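PDB 6RO8: cytochrome P450 RhF from Acinetobacter radioresistens, which probably inserts oxygen into organic substrates as a heme-thiolate monooxygenase, this chain being the heme domain of a longer protein that also carries a 2Fe-2S ferredoxin-like part. Local coordinates for residues A[33-42]-A[414-422]; A[190-200]-A[213-223]. All coordinates share one frame; numbering follows the deposited sequence.

In the fold
In this P450 heme domain contact 1 joins the N-terminal segment 33-42 to the loop 414-422 near the C-terminus, across 371 intervening residues; contact 2, nested inside that span, packs helix 187-202 against helix 207-233, the F and G helices of the P450 fold. Their centres lie about 20 Å apart, yet they meet where Leu415 touches Thr198 and Val199. A bound histidine lies near both: Phe420 of contact 1 lines its pocket, and the side chain of His197 of contact 2 comes within about 6 Å of it. Through Leu415 the loop of contact 1 thus leans on the F helix, which contact 2 in turn packs against the G helix.

Contact 1: A[33-42]-A[414-422]; sequences MFAVPYQQDP and YLANTSFRG. With HIS (histidine), chain C.
Gln39 and Arg421 carry most of the polar exchange between the short helix 36-40 and the loop 414-422. The Arg421 guanidinium donates through NH1 to Gln39 O at 2.8 Å, coming from above the carbonyl plane, with a weak second bond from NH2 to the same oxygen. Its extended chain, with CG anti to the backbone N (chi1 -171°), carries the group out to the C-terminal end of the helix, at the main-chain carbonyl of Gln39. The Gln39 side chain replies in the other direction: NE2 donates to Asn417 O at 3.0 Å and also to Met33 O, both acceptors lying in its amide plane, so the two bonds fix the rotation of the amide group. Tyr38 OH adds a bond to Thr418 O at 2.9 Å, in the carbonyl plane.

Arg421 is sandwiched, with Pro42 CD over one guanidinium face and Tyr414 CD2 over the other, while the Tyr38 ring lies between Met33 CG and Pro42 CB. Farther out, Phe34 CZ meets Thr418 CG2 at 3.6 Å, and Met33 SD rests 3.8 Å from Thr418 CB. Within the loop, Asn417 OD1 accepts from the backbone N of Ser419, an Asx turn, and of Phe420, which extends it to an Asx motif and leads into Phe420, whose CE1 lies 3.4 Å from CA of the bound histidine.

Every hydrogen bond across the two segments runs from a side chain to a main-chain carbonyl, without any salt bridge, which probably helps to set the path of the loop, including the turn that brings Phe420 to the bound histidine.

Contact 2: A[190-200]-A[213-223]; sequences LRKFAVAHTVN and VAEGVGQFWEY
Phe193 and Phe220 form the aromatic centre of this helix pair, their planes near parallel at 14° but slid apart, so that the rings barely overlap. The slide lets each ring cover aliphatic carbon instead, in two reciprocal CH-pi contacts: Phe193 CB stands 3.8 Å over the centroid of the Phe220 ring, and Phe220 CA 3.7 Å over that of Phe193. Tyr223 completes the cluster with its CB 3.5 Å from Phe193 CE2 and its ring oblique to that of Phe193, planes at 52°. As a knob, Phe193 enters the hole made by Gly216, Gln219, Phe220 and Tyr223, while His197 CB touches the Phe220 ring at its edge.

The aliphatic packing is closer to the backbone. Ala196 CB faces Gly216, where the absence of a side chain permits the approach, and Val213 CG1 and Val217 CG2 each come to 3.4 Å from Ala196 O. Asn200 takes part through its CB, which meets both valines; its CG continues across Val217.

No hydrogen bond crosses the interface, and the segment axes pass 8.3 Å apart at -119°. Around the pair, helix 257-270 meets Leu190 and Phe220, helix 96-104 packs on Ala214 and Val217, and helix 273-288 touches Ala194 and Thr198 through Glu273.

Contact 1: A[33-42]-A[414-422]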
loop_
_atom_site.group_PDB
_atom_site.type_symbol
_atom_site.label_atom_id
_atom_site.label_comp_id
_atom_site.label_asym_id
_atom_site.label_seq_id
_atom_site.Cartn_x
_atom_site.Cartn_y
_atom_site.Cartn_z
ATOM N N MET A 33 -4.639 -12.812 11.381
ATOM C CA MET A 33 -5.060 -11.846 10.371
ATOM C C MET A 33 -5.721 -12.508 9.159
ATOM O O MET A 33 -6.462 -11.839 8.432
ATOM C CB MET A 33 -3.875 -10.991 9.941
ATOM C CG MET A 33 -3.534 -9.968 10.986
ATOM S SD MET A 33 -2.049 -9.045 10.573
ATOM C CE MET A 33 -2.123 -7.652 11.706
ATOM N N PHE A 34 -5.514 -13.801 8.938
ATOM C CA PHE A 34 -6.170 -14.461 7.822
ATOM C C PHE A 34 -7.520 -15.057 8.204
ATOM O O PHE A 34 -8.202 -15.627 7.348
ATOM C CB PHE A 34 -5.237 -15.519 7.230
ATOM C CG PHE A 34 -3.982 -14.935 6.650
ATOM C CD1 PHE A 34 -3.973 -14.427 5.365
ATOM C CD2 PHE A 34 -2.813 -14.870 7.405
ATOM C CE1 PHE A 34 -2.812 -13.858 4.831
ATOM C CE2 PHE A 34 -1.652 -14.304 6.876
ATOM C CZ PHE A 34 -1.651 -13.793 5.591
ATOM N N ALA A 35 -7.945 -14.899 9.452
ATOM C CA ALA A 35 -9.270 -15.343 9.830
ATOM C C ALA A 35 -10.315 -14.335 9.345
ATOM O O ALA A 35 -9.994 -13.228 8.909
ATOM C CB ALA A 35 -9.350 -15.541 11.340
ATOM N N VAL A 36 -11.585 -14.743 9.435
ATOM C CA VAL A 36 -12.651 -13.969 8.812
ATOM C C VAL A 36 -12.770 -12.531 9.344
ATOM O O VAL A 36 -12.945 -11.630 8.537
ATOM C CB VAL A 36 -14.013 -14.734 8.955
ATOM C CG1 VAL A 36 -15.157 -13.856 8.467
ATOM C CG2 VAL A 36 -13.961 -16.047 8.193
ATOM N N PRO A 37 -12.716 -12.312 10.665
ATOM C CA PRO A 37 -12.972 -10.924 11.134
ATOM C C PRO A 37 -11.992 -9.914 10.587
ATOM O O PRO A 37 -12.433 -8.904 10.020
ATOM C CB PRO A 37 -12.886 -11.050 12.660
ATOM C CG PRO A 37 -13.087 -12.508 12.926
ATOM C CD PRO A 37 -12.483 -13.228 11.780
ATOM N N TYR A 38 -10.681 -10.150 10.725
ATOM C CA TYR A 38 -9.699 -9.242 10.135
ATOM C C TYR A 38 -9.978 -9.024 8.656
ATOM O O TYR A 38 -10.079 -7.884 8.191
ATOM C CB TYR A 38 -8.283 -9.786 10.334
ATOM C CG TYR A 38 -7.186 -8.773 10.030
ATOM C CD1 TYR A 38 -6.849 -7.778 10.958
ATOM C CD2 TYR A 38 -6.499 -8.793 8.804
ATOM C CE1 TYR A 38 -5.852 -6.862 10.697
ATOM C CE2 TYR A 38 -5.509 -7.855 8.526
ATOM C CZ TYR A 38 -5.187 -6.907 9.482
ATOM O OH TYR A 38 -4.198 -5.999 9.220
ATOM N N GLN A 39 -10.119 -10.115 7.906
ATOM C CA GLN A 39 -10.353 -10.055 6.469
ATOM C C GLN A 39 -11.669 -9.371 6.108
ATOM O O GLN A 39 -11.774 -8.800 5.021
ATOM C CB GLN A 39 -10.306 -11.465 5.884
ATOM C CG GLN A 39 -8.909 -12.044 5.829
ATOM C CD GLN A 39 -7.951 -11.172 5.000
ATOM O OE1 GLN A 39 -8.229 -10.835 3.833
ATOM N NE2 GLN A 39 -6.827 -10.800 5.605
ATOM N N GLN A 40 -12.661 -9.380 6.996
ATOM C CA GLN A 40 -13.879 -8.627 6.725
ATOM C C GLN A 40 -13.694 -7.136 6.981
ATOM O O GLN A 40 -14.197 -6.305 6.214
ATOM C CB GLN A 40 -15.022 -9.160 7.580
ATOM C CG GLN A 40 -15.868 -10.214 6.922
ATOM C CD GLN A 40 -16.985 -10.663 7.837
ATOM O OE1 GLN A 40 -17.180 -10.091 8.907
ATOM N NE2 GLN A 40 -17.718 -11.692 7.432
ATOM N N ASP A 41 -12.984 -6.787 8.049
ATOM C CA ASP A 41 -12.846 -5.425 8.548
ATOM C C ASP A 41 -11.697 -5.365 9.549
ATOM O O ASP A 41 -11.900 -5.669 10.729
ATOM C CB ASP A 41 -14.151 -4.970 9.206
ATOM C CG ASP A 41 -14.193 -3.469 9.482
ATOM O OD1 ASP A 41 -13.125 -2.846 9.730
ATOM O OD2 ASP A 41 -15.314 -2.910 9.477
ATOM N N PRO A 42 -10.487 -4.969 9.132
ATOM C CA PRO A 42 -9.345 -4.998 10.077
ATOM C C PRO A 42 -9.527 -4.098 11.285
ATOM O O PRO A 42 -9.229 -4.526 12.405
ATOM C CB PRO A 42 -8.145 -4.557 9.231
ATOM C CG PRO A 42 -8.636 -4.364 7.848
ATOM C CD PRO A 42 -10.132 -4.479 7.794
ATOM N N TYR A 414 -11.606 -9.958 -1.148
ATOM C CA TYR A 414 -10.310 -9.336 -0.885
ATOM C C TYR A 414 -9.225 -10.393 -0.933
ATOM O O TYR A 414 -9.350 -11.451 -0.303
ATOM C CB TYR A 414 -10.283 -8.607 0.474
ATOM C CG TYR A 414 -11.359 -7.551 0.569
ATOM C CD1 TYR A 414 -12.649 -7.888 0.974
ATOM C CD2 TYR A 414 -11.105 -6.235 0.213
ATOM C CE1 TYR A 414 -13.648 -6.950 1.040
ATOM C CE2 TYR A 414 -12.110 -5.279 0.273
ATOM C CZ TYR A 414 -13.384 -5.644 0.686
ATOM O OH TYR A 414 -14.402 -4.717 0.750
ATOM N N LEU A 415 -8.166 -10.104 -1.684
ATOM C CA LEU A 415 -6.956 -10.921 -1.642
ATOM C C LEU A 415 -6.457 -11.050 -0.208
ATOM O O LEU A 415 -6.142 -10.052 0.450
ATOM C CB LEU A 415 -5.871 -10.298 -2.522
ATOM C CG LEU A 415 -4.689 -11.229 -2.794
ATOM C CD1 LEU A 415 -5.102 -12.391 -3.725
ATOM C CD2 LEU A 415 -3.511 -10.441 -3.359
ATOM N N ALA A 416 -6.403 -12.279 0.289
ATOM C CA ALA A 416 -6.100 -12.487 1.702
ATOM C C ALA A 416 -4.627 -12.197 1.954
ATOM O O ALA A 416 -3.750 -12.907 1.459
ATOM C CB ALA A 416 -6.464 -13.903 2.124
ATOM N N ASN A 417 -4.358 -11.132 2.701
ATOM C CA ASN A 417 -3.004 -10.769 3.079
ATOM C C ASN A 417 -3.132 -9.894 4.323
ATOM O O ASN A 417 -4.236 -9.612 4.784
ATOM C CB ASN A 417 -2.267 -10.089 1.912
ATOM C CG ASN A 417 -2.710 -8.646 1.699
ATOM O OD1 ASN A 417 -2.022 -7.701 2.115
ATOM N ND2 ASN A 417 -3.860 -8.468 1.075
ATOM N N THR A 418 -2.001 -9.486 4.883
ATOM C CA THR A 418 -2.031 -8.779 6.159
ATOM C C THR A 418 -2.054 -7.269 6.030
ATOM O O THR A 418 -2.524 -6.605 6.955
ATOM C CB THR A 418 -0.806 -9.157 7.017
ATOM O OG1 THR A 418 0.388 -8.640 6.396
ATOM C CG2 THR A 418 -0.734 -10.651 7.205
ATOM N N SER A 419 -1.564 -6.723 4.922
ATOM C CA SER A 419 -1.156 -5.328 4.863
ATOM C C SER A 419 -1.894 -4.498 3.820
ATOM O O SER A 419 -2.104 -3.297 4.036
ATOM C CB SER A 419 0.347 -5.251 4.588
ATOM O OG SER A 419 1.042 -5.662 5.756
ATOM N N PHE A 420 -2.298 -5.094 2.705
ATOM C CA PHE A 420 -2.958 -4.360 1.644
ATOM C C PHE A 420 -4.422 -4.776 1.560
ATOM O O PHE A 420 -4.785 -5.902 1.902
ATOM C CB PHE A 420 -2.233 -4.572 0.313
ATOM C CG PHE A 420 -0.781 -4.203 0.364
ATOM C CD1 PHE A 420 -0.379 -2.899 0.159
ATOM C CD2 PHE A 420 0.186 -5.154 0.621
ATOM C CE1 PHE A 420 0.958 -2.554 0.202
ATOM C CE2 PHE A 420 1.519 -4.809 0.661
ATOM C CZ PHE A 420 1.904 -3.506 0.455
ATOM N N ARG A 421 -5.268 -3.835 1.134
ATOM C CA ARG A 421 -6.714 -4.033 1.189
ATOM C C ARG A 421 -7.414 -3.220 0.105
ATOM O O ARG A 421 -7.311 -1.986 0.060
ATOM C CB ARG A 421 -7.273 -3.666 2.564
ATOM C CG ARG A 421 -8.717 -4.069 2.701
ATOM C CD ARG A 421 -9.247 -3.959 4.119
ATOM N NE ARG A 421 -10.668 -4.307 4.154
ATOM C CZ ARG A 421 -11.142 -5.554 4.152
ATOM N NH1 ARG A 421 -10.312 -6.589 4.148
ATOM N NH2 ARG A 421 -12.453 -5.772 4.176
ATOM N N GLY A 422 -8.136 -3.927 -0.758
ATOM C CA GLY A 422 -9.038 -3.324 -1.702
ATOM C C GLY A 422 -9.860 -4.417 -2.346
ATOM O O GLY A 422 -9.447 -5.577 -2.411
HETATM N N HIS C . 4.429 -1.771 -1.203
HETATM C CA HIS C . 3.793 -0.731 -0.402
HETATM C C HIS C . 3.021 0.249 -1.280
HETATM O O HIS C . 2.519 1.262 -0.775
HETATM C CB HIS C . 4.836 0.018 0.429
HETATM C CG HIS C . 6.112 0.290 -0.306
HETATM N ND1 HIS C . 6.673 1.548 -0.382
HETATM C CD2 HIS C . 6.935 -0.532 -0.999
HETATM C CE1 HIS C . 7.788 1.487 -1.089
HETATM N NE2 HIS C . 7.969 0.236 -1.475
HETATM O OXT HIS C . 2.890 0.045 -2.488
#

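Contact 2: A[190-200]-A[213-223]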
loop_
_atom_site.group_PDB
_atom_site.type_symbol
_atom_site.label_atom_id
_atom_site.label_comp_id
_atom_site.label_asym_id
_atom_site.label_seq_id
_atom_site.Cartn_x
_atom_site.Cartn_y
_atom_site.Cartn_z
ATOM N N LEU A 190 2.695 -7.800 -16.100
ATOM C CA LEU A 190 3.110 -6.940 -15.002
ATOM C C LEU A 190 2.182 -7.103 -13.816
ATOM O O LEU A 190 2.624 -7.095 -12.659
ATOM C CB LEU A 190 3.129 -5.486 -15.449
ATOM C CG LEU A 190 4.448 -5.093 -16.095
ATOM C CD1 LEU A 190 4.241 -3.924 -17.033
ATOM C CD2 LEU A 190 5.424 -4.752 -15.010
ATOM N N ARG A 191 0.887 -7.266 -14.092
ATOM C CA ARG A 191 -0.074 -7.411 -13.014
ATOM C C ARG A 191 0.190 -8.677 -12.203
ATOM O O ARG A 191 0.255 -8.626 -10.969
ATOM C CB ARG A 191 -1.488 -7.404 -13.572
ATOM C CG ARG A 191 -2.511 -7.089 -12.515
ATOM C CD ARG A 191 -3.855 -7.620 -12.924
ATOM N NE ARG A 191 -4.910 -7.172 -12.021
ATOM C CZ ARG A 191 -6.196 -7.108 -12.354
ATOM N NH1 ARG A 191 -6.584 -7.455 -13.579
ATOM N NH2 ARG A 191 -7.091 -6.697 -11.464
ATOM N N LYS A 192 0.360 -9.823 -12.864
ATOM C CA LYS A 192 0.517 -11.021 -12.049
ATOM C C LYS A 192 1.870 -11.035 -11.345
ATOM O O LYS A 192 1.982 -11.587 -10.244
ATOM C CB LYS A 192 0.272 -12.291 -12.875
ATOM C CG LYS A 192 1.063 -12.441 -14.124
ATOM C CD LYS A 192 0.641 -13.713 -14.869
ATOM C CE LYS A 192 -0.836 -13.669 -15.269
ATOM N NZ LYS A 192 -1.054 -14.275 -16.625
ATOM N N PHE A 193 2.883 -10.396 -11.931
ATOM C CA PHE A 193 4.114 -10.115 -11.196
ATOM C C PHE A 193 3.819 -9.458 -9.848
ATOM O O PHE A 193 4.396 -9.840 -8.819
ATOM C CB PHE A 193 5.024 -9.210 -12.026
ATOM C CG PHE A 193 5.974 -9.950 -12.923
ATOM C CD1 PHE A 193 6.127 -11.320 -12.818
ATOM C CD2 PHE A 193 6.716 -9.271 -13.878
ATOM C CE1 PHE A 193 7.009 -11.999 -13.645
ATOM C CE2 PHE A 193 7.599 -9.949 -14.705
ATOM C CZ PHE A 193 7.743 -11.314 -14.588
ATOM N N ALA A 194 2.918 -8.471 -9.834
ATOM C CA ALA A 194 2.606 -7.772 -8.593
ATOM C C ALA A 194 1.862 -8.674 -7.619
ATOM O O ALA A 194 2.104 -8.622 -6.404
ATOM C CB ALA A 194 1.780 -6.526 -8.885
ATOM N N VAL A 195 0.939 -9.495 -8.126
ATOM C CA VAL A 195 0.257 -10.448 -7.259
ATOM C C VAL A 195 1.267 -11.385 -6.618
ATOM O O VAL A 195 1.247 -11.609 -5.399
ATOM C CB VAL A 195 -0.812 -11.227 -8.039
ATOM C CG1 VAL A 195 -1.457 -12.265 -7.125
ATOM C CG2 VAL A 195 -1.858 -10.268 -8.591
ATOM N N ALA A 196 2.183 -11.929 -7.427
ATOM C CA ALA A 196 3.144 -12.887 -6.889
ATOM C C ALA A 196 3.996 -12.240 -5.814
ATOM O O ALA A 196 4.258 -12.850 -4.772
ATOM C CB ALA A 196 4.027 -13.464 -7.995
ATOM N N HIS A 197 4.393 -10.985 -6.025
ATOM C CA HIS A 197 5.209 -10.320 -5.018
ATOM C C HIS A 197 4.431 -10.066 -3.724
ATOM O O HIS A 197 4.988 -10.205 -2.626
ATOM C CB HIS A 197 5.767 -9.024 -5.578
ATOM C CG HIS A 197 6.434 -8.182 -4.546
ATOM N ND1 HIS A 197 6.016 -6.903 -4.247
ATOM C CD2 HIS A 197 7.468 -8.450 -3.715
ATOM C CE1 HIS A 197 6.779 -6.412 -3.286
ATOM N NE2 HIS A 197 7.668 -7.330 -2.948
ATOM N N THR A 198 3.143 -9.700 -3.817
ATOM C CA THR A 198 2.433 -9.359 -2.584
ATOM C C THR A 198 1.969 -10.604 -1.832
ATOM O O THR A 198 2.138 -10.684 -0.610
ATOM C CB THR A 198 1.242 -8.437 -2.860
ATOM O OG1 THR A 198 0.204 -9.183 -3.496
ATOM C CG2 THR A 198 1.642 -7.235 -3.741
ATOM N N VAL A 199 1.379 -11.573 -2.537
ATOM C CA VAL A 199 1.009 -12.846 -1.915
ATOM C C VAL A 199 2.222 -13.524 -1.279
ATOM O O VAL A 199 2.140 -14.074 -0.175
ATOM C CB VAL A 199 0.355 -13.769 -2.953
ATOM C CG1 VAL A 199 0.095 -15.114 -2.325
ATOM C CG2 VAL A 199 -0.901 -13.137 -3.488
ATOM N N ASN A 200 3.349 -13.542 -1.987
ATOM C CA ASN A 200 4.563 -14.117 -1.417
ATOM C C ASN A 200 4.949 -13.415 -0.118
ATOM O O ASN A 200 5.345 -14.064 0.860
ATOM C CB ASN A 200 5.712 -14.020 -2.421
ATOM C CG ASN A 200 6.891 -14.872 -2.031
ATOM O OD1 ASN A 200 6.745 -16.074 -1.814
ATOM N ND2 ASN A 200 8.074 -14.256 -1.937
ATOM N N VAL A 213 4.102 -19.181 -7.000
ATOM C CA VAL A 213 4.438 -17.845 -6.513
ATOM C C VAL A 213 5.945 -17.638 -6.535
ATOM O O VAL A 213 6.432 -16.568 -6.931
ATOM C CB VAL A 213 3.853 -17.617 -5.105
ATOM C CG1 VAL A 213 4.122 -16.206 -4.668
ATOM C CG2 VAL A 213 2.354 -17.877 -5.101
ATOM N N ALA A 214 6.706 -18.659 -6.118
ATOM C CA ALA A 214 8.161 -18.564 -6.154
ATOM C C ALA A 214 8.659 -18.360 -7.579
ATOM O O ALA A 214 9.476 -17.467 -7.841
ATOM C CB ALA A 214 8.789 -19.807 -5.526
ATOM N N GLU A 215 8.182 -19.189 -8.513
ATOM C CA GLU A 215 8.448 -18.955 -9.929
ATOM C C GLU A 215 8.113 -17.517 -10.323
ATOM O O GLU A 215 8.948 -16.803 -10.891
ATOM C CB GLU A 215 7.655 -19.948 -10.776
ATOM C CG GLU A 215 8.421 -21.222 -11.093
ATOM C CD GLU A 215 9.629 -20.962 -11.975
ATOM O OE1 GLU A 215 9.694 -19.877 -12.595
ATOM O OE2 GLU A 215 10.519 -21.838 -12.047
ATOM N N GLY A 216 6.895 -17.065 -9.998
ATOM C CA GLY A 216 6.499 -15.710 -10.348
ATOM C C GLY A 216 7.420 -14.661 -9.763
ATOM O O GLY A 216 7.868 -13.747 -10.460
ATOM N N VAL A 217 7.718 -14.781 -8.471
ATOM C CA VAL A 217 8.643 -13.858 -7.820
ATOM C C VAL A 217 10.017 -13.925 -8.483
ATOM O O VAL A 217 10.640 -12.893 -8.765
ATOM C CB VAL A 217 8.707 -14.172 -6.312
ATOM C CG1 VAL A 217 9.907 -13.508 -5.655
ATOM C CG2 VAL A 217 7.414 -13.742 -5.636
ATOM N N GLY A 218 10.505 -15.139 -8.755
ATOM C CA GLY A 218 11.808 -15.272 -9.384
ATOM C C GLY A 218 11.859 -14.603 -10.744
ATOM O O GLY A 218 12.773 -13.825 -11.038
ATOM N N GLN A 219 10.871 -14.893 -11.593
ATOM C CA GLN A 219 10.821 -14.260 -12.904
ATOM C C GLN A 219 10.742 -12.747 -12.781
ATOM O O GLN A 219 11.446 -12.022 -13.491
ATOM C CB GLN A 219 9.636 -14.799 -13.690
ATOM C CG GLN A 219 9.686 -16.296 -13.896
ATOM C CD GLN A 219 8.457 -16.796 -14.607
ATOM O OE1 GLN A 219 7.631 -16.002 -15.059
ATOM N NE2 GLN A 219 8.314 -18.111 -14.697
ATOM N N PHE A 220 9.888 -12.259 -11.882
ATOM C CA PHE A 220 9.829 -10.834 -11.565
ATOM C C PHE A 220 11.224 -10.259 -11.320
ATOM O O PHE A 220 11.587 -9.222 -11.878
ATOM C CB PHE A 220 8.928 -10.633 -10.339
ATOM C CG PHE A 220 8.429 -9.227 -10.158
ATOM C CD1 PHE A 220 8.700 -8.244 -11.101
ATOM C CD2 PHE A 220 7.693 -8.890 -9.026
ATOM C CE1 PHE A 220 8.238 -6.958 -10.919
ATOM C CE2 PHE A 220 7.229 -7.623 -8.845
ATOM C CZ PHE A 220 7.503 -6.651 -9.793
ATOM N N TRP A 221 12.016 -10.921 -10.481
ATOM C CA TRP A 221 13.389 -10.488 -10.254
ATOM C C TRP A 221 14.179 -10.469 -11.556
ATOM O O TRP A 221 14.863 -9.488 -11.869
ATOM C CB TRP A 221 14.068 -11.410 -9.235
ATOM C CG TRP A 221 15.460 -10.986 -8.888
ATOM C CD1 TRP A 221 16.626 -11.521 -9.357
ATOM C CD2 TRP A 221 15.834 -9.930 -7.999
ATOM N NE1 TRP A 221 17.702 -10.861 -8.812
ATOM C CE2 TRP A 221 17.244 -9.880 -7.975
ATOM C CE3 TRP A 221 15.115 -9.024 -7.220
ATOM C CZ2 TRP A 221 17.946 -8.958 -7.208
ATOM C CZ3 TRP A 221 15.813 -8.105 -6.458
ATOM C CH2 TRP A 221 17.216 -8.080 -6.458
ATOM N N GLU A 222 14.100 -11.555 -12.325
ATOM C CA GLU A 222 14.821 -11.618 -13.586
ATOM C C GLU A 222 14.363 -10.531 -14.540
ATOM O O GLU A 222 15.191 -9.882 -15.190
ATOM C CB GLU A 222 14.632 -12.985 -14.220
ATOM C CG GLU A 222 15.540 -13.240 -15.378
ATOM C CD GLU A 222 15.512 -14.690 -15.777
ATOM O OE1 GLU A 222 14.394 -15.223 -15.933
ATOM O OE2 GLU A 222 16.597 -15.299 -15.925
ATOM N N TYR A 223 13.049 -10.315 -14.634
ATOM C CA TYR A 223 12.520 -9.265 -15.501
ATOM C C TYR A 223 13.116 -7.899 -15.151
ATOM O O TYR A 223 13.644 -7.197 -16.022
ATOM C CB TYR A 223 10.989 -9.225 -15.410
ATOM C CG TYR A 223 10.368 -8.114 -16.238
ATOM C CD1 TYR A 223 10.196 -8.254 -17.616
ATOM C CD2 TYR A 223 9.957 -6.924 -15.642
ATOM C CE1 TYR A 223 9.633 -7.244 -18.376
ATOM C CE2 TYR A 223 9.391 -5.897 -16.399
ATOM C CZ TYR A 223 9.236 -6.067 -17.764
ATOM O OH TYR A 223 8.679 -5.071 -18.528
#